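Local coordinates for protein glucosidase (Croceicoccus marinus, PDB 5Z3K) that probably hydrolyses O-glycosidic bonds as a beta-glucosidase of glycoside hydrolase family 39, at residues A[377-382]-A[414-419]; A[385-390]-A[410-415]; A[280-285]-A[473-478]. One frame throughout, in Å; residues are numbered along the deposited sequence.

Overall arrangement
From the N terminus, strand 6-13 enters the beta-rich domain before the chain builds the eight-stranded TIM barrel. Helix 277-291 of that barrel supplies the first side of contact 3, which closes the longest of the three loops when strand 474-482 comes back against residues 280-285. Contacts 1 and 2 nest inside this loop. Leaving strand 369-376, the chain gives residues 377-382 and then 385-390; on its return, 410-415 and 414-419 overlap at Val414 and Asp415, so both contacts end on one stretch. They join the loop after strand 369-376 to the loop before strand 423-429. Contact 3 joins barrel to beta domain, and Tyr377 of contact 1 packs on Phe283 of its helix.

Contact 1. Residues A[377-382]-A[414-419]; sequences YAIPDM and VDARST
Ala378 and Ser418 meet through their beta carbons, CB to CB 3.5 Å, where the two backbones run nearest each other. An apolar side-chain contact is made by Ile379, whose delta methyl CD1 lies 3.9 Å from Ala416 CB. CG1 stands anti to the carbonyl carbon (chi1 -65°) and the extended chi2 (163°) carries CD1 on to Ala416; CG2 is anti to the backbone N.

No direct hydrogen bond joins the loops; three waters bridge them instead. Water 1 donates to Tyr377 O at 2.6 Å and is hydrogen-bonded to Ser418 OG, a hydroxyl that also receives the backbone N-H of Gly420. Water 2 accepts from Ile379 N and donates to Ala416 O, 2.9 Å from the latter. Water 3 donates to Ile379 O at 2.7 Å and accepts from Ser418 N. Both backbone polar atoms of Ile379 are thus satisfied by water across the interface rather than by a direct backbone bond.

Charge completes the set: the Asp381 carboxylate approaches the edge of the Arg417 guanidinium, the two planes turned 38° apart. A salt bridge from OD1 to NH1 is the natural reading, but these atoms are modelled too close together and its exact geometry is doubtful.

On the barrel side, Tyr377 OH bonds Arg234 O, and its ring packs edge-to-face with Phe283 of helix 277-291. The whole is a water-bridged, partly buried junction between loops that follow strand 369-376 and precede strand 423-429, non-neighbouring strands of the beta domain which, as in GH39 enzymes generally, accompanies the TIM barrel.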
ATOM      1  N   TYR A 377     -12.319   6.017  14.401  1.00 12.29           N
ATOM      2  CA  TYR A 377     -13.104   5.594  13.250  1.00 12.90           C
ATOM      3  C   TYR A 377     -14.287   4.744  13.699  1.00 14.73           C
ATOM      4  O   TYR A 377     -14.133   3.845  14.528  1.00 13.82           O
ATOM      5  CB  TYR A 377     -12.248   4.785  12.253  1.00 13.65           C
ATOM      6  CG  TYR A 377     -13.098   4.221  11.137  1.00 13.13           C
ATOM      7  CD1 TYR A 377     -13.465   5.017  10.058  1.00 14.41           C
ATOM      8  CD2 TYR A 377     -13.596   2.925  11.195  1.00 15.33           C
ATOM      9  CE1 TYR A 377     -14.267   4.528   9.058  1.00 12.74           C
ATOM     10  CE2 TYR A 377     -14.416   2.430  10.198  1.00 14.38           C
ATOM     11  CZ  TYR A 377     -14.746   3.244   9.133  1.00 14.48           C
ATOM     12  OH  TYR A 377     -15.552   2.758   8.127  1.00 14.94           O
ATOM     13  N   ALA A 378     -15.459   4.989  13.112  1.00 15.54           N
ATOM     14  CA  ALA A 378     -16.668   4.239  13.446  1.00 16.00           C
ATOM     15  C   ALA A 378     -17.177   3.515  12.206  1.00 14.68           C
ATOM     16  O   ALA A 378     -17.449   4.152  11.183  1.00 13.58           O
ATOM     17  CB  ALA A 378     -17.748   5.170  14.007  1.00 15.83           C
ATOM     18  N   ILE A 379     -17.289   2.193  12.294  1.00 14.08           N
ATOM     19  CA  ILE A 379     -17.993   1.444  11.249  1.00 14.69           C
ATOM     20  C   ILE A 379     -19.438   1.929  11.196  1.00 15.35           C
ATOM     21  O   ILE A 379     -20.103   1.986  12.248  1.00 18.51           O
ATOM     22  CB  ILE A 379     -17.944  -0.067  11.533  1.00 15.96           C
ATOM     23  CG1 ILE A 379     -16.509  -0.602  11.461  1.00 16.72           C
ATOM     24  CG2 ILE A 379     -18.842  -0.818  10.563  1.00 16.47           C
ATOM     25  CD1 ILE A 379     -16.346  -1.966  12.128  1.00 13.02           C
ATOM     26  N   PRO A 380     -19.969   2.306  10.037  1.00 18.87           N
ATOM     27  CA  PRO A 380     -21.370   2.748   9.989  1.00 17.55           C
ATOM     28  C   PRO A 380     -22.327   1.621  10.358  1.00 20.21           C
ATOM     29  O   PRO A 380     -22.067   0.440  10.100  1.00 18.66           O
ATOM     30  CB  PRO A 380     -21.552   3.196   8.533  1.00 18.55           C
ATOM     31  CG  PRO A 380     -20.149   3.533   8.068  1.00 23.25           C
ATOM     32  CD  PRO A 380     -19.266   2.536   8.761  1.00 21.27           C
ATOM     33  N   ASP A 381     -23.459   2.008  10.961  1.00 22.66           N
ATOM     34  CA  ASP A 381     -24.424   1.030  11.470  1.00 23.73           C
ATOM     35  C   ASP A 381     -24.812   0.000  10.421  1.00 21.98           C
ATOM     36  O   ASP A 381     -24.901  -1.196  10.721  1.00 23.79           O
ATOM     37  CB  ASP A 381     -25.686   1.734  11.975  1.00 26.76           C
ATOM     38  CG  ASP A 381     -25.403   2.708  13.081  1.00 37.90           C
ATOM     39  OD1 ASP A 381     -24.638   2.356  14.001  1.00 44.74           O
ATOM     40  OD2 ASP A 381     -25.935   3.835  13.023  1.00 48.46           O
HETATM   41  N   MSE A 382     -25.052   0.431   9.187  1.00 23.81           N
HETATM   42  CA  MSE A 382     -25.566  -0.511   8.209  1.00 26.53           C
HETATM   43  C   MSE A 382     -24.545  -1.601   7.906  1.00 21.65           C
HETATM   44  O   MSE A 382     -24.911  -2.671   7.433  1.00 25.75           O
HETATM   45  CB  MSE A 382     -25.986   0.197   6.929  1.00 27.80           C
HETATM   46  CG  MSE A 382     -24.883   0.943   6.254  1.00 23.38           C
HETATM   47 SE   MSE A 382     -25.401   1.444   4.440  0.68 37.92          SE
HETATM   48  CE  MSE A 382     -24.133   2.882   4.227  1.00 28.86           C
ATOM     49  N   VAL A 414     -19.930  -8.011  13.798  1.00 19.16           N
ATOM     50  CA  VAL A 414     -21.173  -7.353  14.189  1.00 19.88           C
ATOM     51  C   VAL A 414     -21.064  -6.694  15.556  1.00 19.11           C
ATOM     52  O   VAL A 414     -21.867  -5.811  15.877  1.00 26.94           O
ATOM     53  CB  VAL A 414     -22.349  -8.347  14.174  1.00 22.84           C
ATOM     54  CG1 VAL A 414     -22.598  -8.868  12.761  1.00 25.95           C
ATOM     55  CG2 VAL A 414     -22.090  -9.481  15.138  1.00 23.61           C
ATOM     56  N   ASP A 415     -20.090  -7.090  16.369  1.00 19.23           N
ATOM     57  CA  ASP A 415     -19.899  -6.518  17.700  1.00 22.30           C
ATOM     58  C   ASP A 415     -18.892  -5.371  17.719  1.00 23.36           C
ATOM     59  O   ASP A 415     -18.547  -4.873  18.799  1.00 25.21           O
ATOM     60  CB  ASP A 415     -19.466  -7.611  18.681  1.00 22.83           C
ATOM     61  CG  ASP A 415     -20.516  -8.700  18.836  1.00 30.18           C
ATOM     62  OD1 ASP A 415     -21.718  -8.355  18.897  1.00 28.74           O
ATOM     63  OD2 ASP A 415     -20.146  -9.893  18.884  1.00 32.49           O
ATOM     64  N   ALA A 416     -18.434  -4.917  16.552  1.00 16.84           N
ATOM     65  CA  ALA A 416     -17.365  -3.928  16.478  1.00 16.08           C
ATOM     66  C   ALA A 416     -17.873  -2.494  16.393  1.00 19.03           C
ATOM     67  O   ALA A 416     -17.185  -1.641  15.818  1.00 18.57           O
ATOM     68  CB  ALA A 416     -16.453  -4.231  15.288  1.00 16.42           C
ATOM     69  N   ARG A 417     -19.050  -2.198  16.949  1.00 19.56           N
ATOM     70  CA  ARG A 417     -19.536  -0.823  16.989  1.00 19.46           C
ATOM     71  C   ARG A 417     -18.544   0.059  17.742  1.00 17.17           C
ATOM     72  O   ARG A 417     -17.922  -0.376  18.711  1.00 17.99           O
ATOM     73  CB  ARG A 417     -20.914  -0.768  17.659  1.00 21.60           C
ATOM     74  CG  ARG A 417     -21.462   0.644  17.877  1.00 27.92           C
ATOM     75  CD  ARG A 417     -22.898   0.619  18.402  1.00 33.47           C
ATOM     76  NE  ARG A 417     -23.754  -0.230  17.573  1.00 35.87           N
ATOM     77  CZ  ARG A 417     -24.332   0.170  16.445  1.00 35.82           C
ATOM     78  NH1 ARG A 417     -24.154   1.410  16.015  1.00 34.02           N
ATOM     79  NH2 ARG A 417     -25.089  -0.669  15.749  1.00 38.78           N
ATOM     80  N   SER A 418     -18.369   1.297  17.267  1.00 18.49           N
ATOM     81  CA  SER A 418     -17.433   2.215  17.909  1.00 15.86           C
ATOM     82  C   SER A 418     -17.872   2.515  19.338  1.00 17.88           C
ATOM     83  O   SER A 418     -19.068   2.550  19.650  1.00 17.40           O
ATOM     84  CB  SER A 418     -17.331   3.514  17.103  1.00 17.93           C
ATOM     85  OG  SER A 418     -16.767   4.564  17.863  1.00 18.55           O
ATOM     86  N   THR A 419     -16.887   2.708  20.221  1.00 17.72           N
ATOM     87  CA  THR A 419     -17.199   3.087  21.597  1.00 18.86           C
ATOM     88  C   THR A 419     -17.822   4.472  21.660  1.00 22.25           C
ATOM     89  O   THR A 419     -18.517   4.792  22.630  1.00 21.38           O
ATOM     90  CB  THR A 419     -15.936   3.024  22.467  1.00 18.31           C
ATOM     91  OG1 THR A 419     -15.385   1.704  22.410  1.00 20.44           O
ATOM     92  CG2 THR A 419     -16.245   3.352  23.920  1.00 19.10           C
TER
HETATM   93  O   HOH W   1     -14.220   4.482  17.087  1.00 16.25           O
HETATM   94  O   HOH W   2     -16.365   0.908  14.766  1.00 15.63           O
HETATM   95  O   HOH W   3     -19.796   2.110  14.929  1.00 17.26           O

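Contact 2. Residues A[385-390]-A[410-415]; sequences TARDRD and PPRRVD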
ATOM      1  N   THR A 385     -24.640  -5.040  10.438  1.00 26.83           N
ATOM      2  CA  THR A 385     -25.630  -6.094  10.270  1.00 27.03           C
ATOM      3  C   THR A 385     -24.980  -7.292   9.588  1.00 27.77           C
ATOM      4  O   THR A 385     -24.305  -7.138   8.568  1.00 24.74           O
ATOM      5  CB  THR A 385     -26.800  -5.582   9.431  1.00 31.42           C
ATOM      6  OG1 THR A 385     -27.336  -4.400  10.038  1.00 34.38           O
ATOM      7  CG2 THR A 385     -27.885  -6.638   9.319  1.00 31.43           C
ATOM      8  N   ALA A 386     -25.181  -8.484  10.147  1.00 25.89           N
ATOM      9  CA  ALA A 386     -24.651  -9.678   9.507  1.00 25.87           C
ATOM     10  C   ALA A 386     -25.352  -9.915   8.174  1.00 27.75           C
ATOM     11  O   ALA A 386     -26.543  -9.638   8.021  1.00 28.72           O
ATOM     12  CB  ALA A 386     -24.817 -10.901  10.414  1.00 30.51           C
ATOM     13  N   ARG A 387     -24.595 -10.413   7.199  1.00 29.63           N
ATOM     14  CA  ARG A 387     -25.169 -10.807   5.920  1.00 27.37           C
ATOM     15  C   ARG A 387     -25.865 -12.157   6.035  1.00 28.55           C
ATOM     16  O   ARG A 387     -25.491 -13.000   6.854  1.00 28.71           O
ATOM     17  CB  ARG A 387     -24.091 -10.915   4.842  1.00 27.09           C
ATOM     18  CG  ARG A 387     -23.173  -9.731   4.709  1.00 18.98           C
ATOM     19  CD  ARG A 387     -22.210  -9.963   3.554  1.00 26.88           C
ATOM     20  NE  ARG A 387     -21.139  -8.972   3.533  1.00 21.08           N
ATOM     21  CZ  ARG A 387     -20.059  -9.035   4.307  1.00 25.04           C
ATOM     22  NH1 ARG A 387     -19.906 -10.042   5.165  1.00 23.22           N
ATOM     23  NH2 ARG A 387     -19.130  -8.091   4.228  1.00 20.95           N
ATOM     24  N   ASP A 388     -26.874 -12.363   5.178  1.00 33.73           N
ATOM     25  CA  ASP A 388     -27.436 -13.701   4.988  1.00 36.24           C
ATOM     26  C   ASP A 388     -26.375 -14.673   4.498  1.00 31.78           C
ATOM     27  O   ASP A 388     -26.300 -15.818   4.959  1.00 27.16           O
ATOM     28  CB  ASP A 388     -28.582 -13.659   3.976  1.00 40.84           C
ATOM     29  CG  ASP A 388     -29.878 -13.193   4.582  1.00 42.25           C
ATOM     30  OD1 ASP A 388     -29.962 -13.140   5.828  1.00 46.87           O
ATOM     31  OD2 ASP A 388     -30.810 -12.882   3.811  1.00 44.56           O
ATOM     32  N   ARG A 389     -25.561 -14.232   3.543  1.00 25.47           N
ATOM     33  CA  ARG A 389     -24.539 -15.042   2.904  1.00 29.59           C
ATOM     34  C   ARG A 389     -23.303 -14.172   2.757  1.00 21.21           C
ATOM     35  O   ARG A 389     -23.411 -13.020   2.325  1.00 25.86           O
ATOM     36  CB  ARG A 389     -25.023 -15.541   1.537  1.00 32.24           C
ATOM     37  CG  ARG A 389     -24.169 -16.616   0.911  1.00 34.90           C
ATOM     38  CD  ARG A 389     -24.443 -16.693  -0.582  1.00 37.79           C
ATOM     39  NE  ARG A 389     -23.647 -17.728  -1.229  1.00 43.28           N
ATOM     40  CZ  ARG A 389     -23.314 -17.714  -2.515  1.00 50.89           C
ATOM     41  NH1 ARG A 389     -23.710 -16.710  -3.289  1.00 55.33           N
ATOM     42  NH2 ARG A 389     -22.585 -18.700  -3.025  1.00 48.64           N
ATOM     43  N   ASP A 390     -22.145 -14.695   3.145  1.00 25.89           N
ATOM     44  CA  ASP A 390     -20.930 -13.875   3.170  1.00 27.26           C
ATOM     45  C   ASP A 390     -20.250 -13.879   1.801  1.00 23.31           C
ATOM     46  O   ASP A 390     -19.132 -14.364   1.605  1.00 21.07           O
ATOM     47  CB  ASP A 390     -19.999 -14.344   4.276  1.00 26.93           C
ATOM     48  CG  ASP A 390     -20.464 -13.885   5.640  1.00 19.67           C
ATOM     49  OD1 ASP A 390     -21.054 -12.781   5.720  1.00 24.36           O
ATOM     50  OD2 ASP A 390     -20.250 -14.617   6.621  1.00 25.28           O
ATOM     51  N   PRO A 410     -15.168 -11.949   4.471  1.00 22.54           N
ATOM     52  CA  PRO A 410     -15.240 -12.504   5.820  1.00 20.07           C
ATOM     53  C   PRO A 410     -16.558 -12.137   6.478  1.00 20.86           C
ATOM     54  O   PRO A 410     -17.225 -11.178   6.063  1.00 18.55           O
ATOM     55  CB  PRO A 410     -14.047 -11.855   6.542  1.00 23.08           C
ATOM     56  CG  PRO A 410     -13.713 -10.641   5.755  1.00 20.37           C
ATOM     57  CD  PRO A 410     -14.122 -10.912   4.339  1.00 17.54           C
ATOM     58  N   PRO A 411     -16.990 -12.897   7.481  1.00 20.05           N
ATOM     59  CA  PRO A 411     -18.171 -12.485   8.246  1.00 23.14           C
ATOM     60  C   PRO A 411     -17.947 -11.121   8.877  1.00 20.00           C
ATOM     61  O   PRO A 411     -16.868 -10.825   9.402  1.00 20.80           O
ATOM     62  CB  PRO A 411     -18.310 -13.578   9.310  1.00 24.88           C
ATOM     63  CG  PRO A 411     -16.974 -14.244   9.364  1.00 29.37           C
ATOM     64  CD  PRO A 411     -16.413 -14.152   7.983  1.00 22.51           C
ATOM     65  N   ARG A 412     -18.972 -10.285   8.815  1.00 18.73           N
ATOM     66  CA  ARG A 412     -18.856  -8.961   9.401  1.00 18.91           C
ATOM     67  C   ARG A 412     -18.701  -9.052  10.916  1.00 21.45           C
ATOM     68  O   ARG A 412     -19.261  -9.938  11.570  1.00 21.30           O
ATOM     69  CB  ARG A 412     -20.073  -8.126   9.049  1.00 19.70           C
ATOM     70  CG  ARG A 412     -20.109  -7.713   7.606  1.00 21.45           C
ATOM     71  CD  ARG A 412     -21.364  -6.960   7.340  1.00 21.58           C
ATOM     72  NE  ARG A 412     -21.342  -6.372   6.015  1.00 23.82           N
ATOM     73  CZ  ARG A 412     -22.407  -5.849   5.428  1.00 24.96           C
ATOM     74  NH1 ARG A 412     -23.576  -5.844   6.066  1.00 26.83           N
ATOM     75  NH2 ARG A 412     -22.298  -5.335   4.212  1.00 20.22           N
ATOM     76  N   ARG A 413     -17.915  -8.125  11.471  1.00 18.04           N
ATOM     77  CA  ARG A 413     -17.675  -8.041  12.915  1.00 16.86           C
ATOM     78  C   ARG A 413     -18.838  -7.284  13.546  1.00 17.08           C
ATOM     79  O   ARG A 413     -18.774  -6.078  13.805  1.00 16.56           O
ATOM     80  CB  ARG A 413     -16.346  -7.351  13.199  1.00 14.69           C
ATOM     81  CG  ARG A 413     -15.130  -8.100  12.708  1.00 15.95           C
ATOM     82  CD  ARG A 413     -13.877  -7.594  13.407  1.00 17.58           C
ATOM     83  NE  ARG A 413     -13.683  -6.162  13.177  1.00 18.58           N
ATOM     84  CZ  ARG A 413     -13.156  -5.328  14.064  1.00 19.12           C
ATOM     85  NH1 ARG A 413     -12.757  -5.777  15.252  1.00 13.87           N
ATOM     86  NH2 ARG A 413     -13.014  -4.046  13.753  1.00 19.41           N
ATOM     87  N   VAL A 414     -19.930  -8.011  13.798  1.00 19.16           N
ATOM     88  CA  VAL A 414     -21.173  -7.353  14.189  1.00 19.88           C
ATOM     89  C   VAL A 414     -21.064  -6.694  15.556  1.00 19.11           C
ATOM     90  O   VAL A 414     -21.867  -5.811  15.877  1.00 26.94           O
ATOM     91  CB  VAL A 414     -22.349  -8.347  14.174  1.00 22.84           C
ATOM     92  CG1 VAL A 414     -22.598  -8.868  12.761  1.00 25.95           C
ATOM     93  CG2 VAL A 414     -22.090  -9.481  15.138  1.00 23.61           C
ATOM     94  N   ASP A 415     -20.090  -7.090  16.369  1.00 19.23           N
ATOM     95  CA  ASP A 415     -19.899  -6.518  17.700  1.00 22.30           C
ATOM     96  C   ASP A 415     -18.892  -5.371  17.719  1.00 23.36           C
ATOM     97  O   ASP A 415     -18.547  -4.873  18.799  1.00 25.21           O
ATOM     98  CB  ASP A 415     -19.466  -7.611  18.681  1.00 22.83           C
ATOM     99  CG  ASP A 415     -20.516  -8.700  18.836  1.00 30.18           C
ATOM    100  OD1 ASP A 415     -21.718  -8.355  18.897  1.00 28.74           O
ATOM    101  OD2 ASP A 415     -20.146  -9.893  18.884  1.00 32.49           O
TER
HETATM  102  O   HOH W   4     -16.774  -8.508   5.427  1.00 20.77           O
HETATM  103  O   HOH W   5     -21.851 -11.136   7.780  1.00 22.89           O
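Arg387 and Arg412 cross at about a right angle in a surface contact between the two loops that flank strands 391-394 and 405-408, at the margin where the beta domain meets the TIM barrel. Asn232, in the loop after strand 223-229, accepts hydrogen bonds from both, OD1 from Arg387 NE and the backbone O from Arg412 NH2, and Pro410 rests on barrel helix 238-252. Arg412 NE sits over one face of the Arg387 guanidinium, 3.3 Å from Arg387 NH2, with the two planes 50° apart; these like-charged donors are probably offset in part by Asp390. Each arginine grips a facing carbonyl. Arg412 NH1 reaches Thr385 O at 2.9 Å, nearly straight (163°) and in the plane of both groups. Arg387 NH1 gives a more bent bond to Pro410 O (3.0 Å) while also forming a salt bridge with Asp390 OD1, which it meets from above the carboxylate plane. A leucine in place of Arg387 would probably leave Asp390 without its charged mate and Pro410 O without its direct donor. Water 4 links Arg387 NH2 to the same Pro410 O. Val414 CG1 lies 3.8 Å from Ala386 CB.

Contact 3. Residues A[280-285]-A[473-478]; sequences NAAFLA and SGVELI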
ATOM      1  N   ASN A 280     -13.102   8.388   5.305  1.00 12.33           N
ATOM      2  CA  ASN A 280     -12.084   7.600   4.622  1.00 10.95           C
ATOM      3  C   ASN A 280     -10.718   7.801   5.266  1.00 13.73           C
ATOM      4  O   ASN A 280      -9.971   6.838   5.466  1.00 11.61           O
ATOM      5  CB  ASN A 280     -12.059   7.999   3.139  1.00 12.46           C
ATOM      6  CG  ASN A 280     -11.301   6.999   2.261  1.00 13.02           C
ATOM      7  OD1 ASN A 280     -10.160   6.640   2.551  1.00 13.47           O
ATOM      8  ND2 ASN A 280     -11.935   6.564   1.173  1.00 11.65           N
ATOM      9  N   ALA A 281     -10.382   9.055   5.597  1.00 12.17           N
ATOM     10  CA  ALA A 281      -9.131   9.363   6.285  1.00 13.29           C
ATOM     11  C   ALA A 281      -9.005   8.583   7.589  1.00 13.32           C
ATOM     12  O   ALA A 281      -7.963   7.977   7.871  1.00 12.09           O
ATOM     13  CB  ALA A 281      -9.060  10.866   6.560  1.00 11.43           C
ATOM     14  N   ALA A 282     -10.060   8.597   8.405  1.00 11.25           N
ATOM     15  CA  ALA A 282     -10.003   7.865   9.665  1.00 13.89           C
ATOM     16  C   ALA A 282      -9.898   6.368   9.411  1.00 12.81           C
ATOM     17  O   ALA A 282      -9.189   5.656  10.134  1.00 12.24           O
ATOM     18  CB  ALA A 282     -11.227   8.187  10.524  1.00 13.47           C
ATOM     19  N   PHE A 283     -10.586   5.879   8.379  1.00 11.05           N
ATOM     20  CA  PHE A 283     -10.494   4.461   8.031  1.00 12.58           C
ATOM     21  C   PHE A 283      -9.064   4.076   7.695  1.00 11.78           C
ATOM     22  O   PHE A 283      -8.548   3.066   8.187  1.00 11.08           O
ATOM     23  CB  PHE A 283     -11.421   4.135   6.851  1.00 11.12           C
ATOM     24  CG  PHE A 283     -11.328   2.700   6.370  1.00 12.09           C
ATOM     25  CD1 PHE A 283     -10.305   2.290   5.511  1.00  9.53           C
ATOM     26  CD2 PHE A 283     -12.275   1.759   6.774  1.00 11.30           C
ATOM     27  CE1 PHE A 283     -10.232   0.954   5.071  1.00 12.73           C
ATOM     28  CE2 PHE A 283     -12.217   0.444   6.332  1.00 10.91           C
ATOM     29  CZ  PHE A 283     -11.190   0.034   5.490  1.00 13.56           C
ATOM     30  N   LEU A 284      -8.412   4.849   6.815  1.00 11.53           N
ATOM     31  CA  LEU A 284      -7.108   4.402   6.344  1.00 13.68           C
ATOM     32  C   LEU A 284      -6.065   4.490   7.456  1.00 10.65           C
ATOM     33  O   LEU A 284      -5.163   3.645   7.516  1.00  8.69           O
ATOM     34  CB  LEU A 284      -6.695   5.183   5.093  1.00 14.00           C
ATOM     35  CG  LEU A 284      -6.146   6.592   5.203  1.00 14.03           C
ATOM     36  CD1 LEU A 284      -4.623   6.537   5.256  1.00 16.12           C
ATOM     37  CD2 LEU A 284      -6.633   7.424   4.005  1.00 18.05           C
ATOM     38  N   ALA A 285      -6.205   5.446   8.380  1.00 12.24           N
ATOM     39  CA  ALA A 285      -5.299   5.477   9.524  1.00 10.62           C
ATOM     40  C   ALA A 285      -5.541   4.287  10.453  1.00 11.41           C
ATOM     41  O   ALA A 285      -4.587   3.639  10.904  1.00 10.18           O
ATOM     42  CB  ALA A 285      -5.436   6.807  10.275  1.00 10.58           C
ATOM     43  N   SER A 473     -14.278   9.951  13.079  1.00 17.57           N
ATOM     44  CA  SER A 473     -13.789  10.357  11.758  1.00 16.36           C
ATOM     45  C   SER A 473     -12.738  11.461  11.874  1.00 17.70           C
ATOM     46  O   SER A 473     -12.755  12.441  11.122  1.00 20.29           O
ATOM     47  CB  SER A 473     -14.934  10.775  10.830  1.00 14.82           C
ATOM     48  OG  SER A 473     -15.929   9.756  10.748  1.00 19.43           O
ATOM     49  N   GLY A 474     -11.823  11.298  12.819  1.00 14.21           N
ATOM     50  CA  GLY A 474     -10.701  12.208  12.966  1.00 12.67           C
ATOM     51  C   GLY A 474      -9.430  11.437  13.247  1.00 15.30           C
ATOM     52  O   GLY A 474      -9.457  10.331  13.798  1.00 16.08           O
ATOM     53  N   VAL A 475      -8.307  12.033  12.845  1.00 12.54           N
ATOM     54  CA  VAL A 475      -6.978  11.445  12.959  1.00 11.21           C
ATOM     55  C   VAL A 475      -6.049  12.485  13.573  1.00 14.59           C
ATOM     56  O   VAL A 475      -6.042  13.647  13.146  1.00 13.09           O
ATOM     57  CB  VAL A 475      -6.439  10.978  11.585  1.00 11.69           C
ATOM     58  CG1 VAL A 475      -5.043  10.369  11.728  1.00 12.29           C
ATOM     59  CG2 VAL A 475      -7.402   9.970  10.951  1.00  8.62           C
ATOM     60  N   GLU A 476      -5.330  12.093  14.618  1.00 13.28           N
ATOM     61  CA  GLU A 476      -4.418  13.013  15.284  1.00 15.78           C
ATOM     62  C   GLU A 476      -3.019  12.450  15.519  1.00 14.04           C
ATOM     63  O   GLU A 476      -2.859  11.319  15.979  1.00 14.16           O
ATOM     64  CB  GLU A 476      -5.017  13.483  16.614  1.00 16.08           C
ATOM     65  CG  GLU A 476      -4.280  14.652  17.247  1.00 17.12           C
ATOM     66  CD  GLU A 476      -5.218  15.632  17.924  1.00 21.96           C
ATOM     67  OE1 GLU A 476      -5.362  15.559  19.163  1.00 33.31           O
ATOM     68  OE2 GLU A 476      -5.809  16.475  17.219  1.00 28.83           O
ATOM     69  N   LEU A 477      -2.012  13.254  15.199  1.00 10.42           N
ATOM     70  CA  LEU A 477      -0.619  12.886  15.427  1.00 13.75           C
ATOM     71  C   LEU A 477      -0.080  13.807  16.501  1.00 13.67           C
ATOM     72  O   LEU A 477      -0.130  15.029  16.350  1.00 12.23           O
ATOM     73  CB  LEU A 477       0.229  13.011  14.157  1.00 10.89           C
ATOM     74  CG  LEU A 477       1.722  12.735  14.348  1.00 12.48           C
ATOM     75  CD1 LEU A 477       1.931  11.278  14.735  1.00 14.53           C
ATOM     76  CD2 LEU A 477       2.495  13.050  13.052  1.00 16.81           C
ATOM     77  N   ILE A 478       0.405  13.226  17.584  1.00 14.28           N
ATOM     78  CA  ILE A 478       1.074  13.964  18.640  1.00 11.11           C
ATOM     79  C   ILE A 478       2.556  13.719  18.470  1.00 14.40           C
ATOM     80  O   ILE A 478       3.000  12.565  18.460  1.00 13.06           O
ATOM     81  CB  ILE A 478       0.607  13.518  20.035  1.00 10.06           C
ATOM     82  CG1 ILE A 478      -0.913  13.635  20.158  1.00 13.98           C
ATOM     83  CG2 ILE A 478       1.367  14.294  21.121  1.00 14.96           C
ATOM     84  CD1 ILE A 478      -1.460  15.015  19.817  1.00 22.92           C
TER
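Helix 280-285 passes strand 474-478 with 7.3 Å between their axes and 54° between their directions, and the backbones come nearest at Ala282 and Ser473, whose CA atoms are 5.0 Å apart. Small residues permit this approach: Ala281, Ala282 and Ala285 all direct their beta carbons toward the strand. Ala282 CB is seated against the backbone of the turn into the strand, 3.6 Å from Ser473 CA. One turn further, Ala285 CB packs against both methyls of Val475, with CG2 at 3.8 Å.

Val475 is the side chain that enters from the strand. With CG1 anti to the backbone N (chi1 180°), CG2 stands anti to the carbonyl carbon, and it is CG2 that reaches Ala282 CA at 3.6 Å and Ala281 O at 3.7 Å, while CG1 touches Ala285 CB. That carbonyl is already engaged in the helix by Ala285 N, so the methyl meets an oxygen whose hydrogen bonding is internal to the helix.

The helix is part of 277-291, which lies between the last two strands of the TIM barrel, whereas the strand belongs to the nine-stranded sheet of the beta domain; the contact is therefore a buried helix-on-sheet interface between domains. Ser473 and Gly474 both face Asn376 of strand 369-376 in a G1 beta bulge, Ser473 taking the positive phi (67°) of its first position. Ser473 OG is hydrogen-bonded to Asp279 OD1 in the helix just before the segment. Ser375, on that neighbouring strand, bonds Ala282 O through its hydroxyl, and Leu373 and Ser375 also touch Val475.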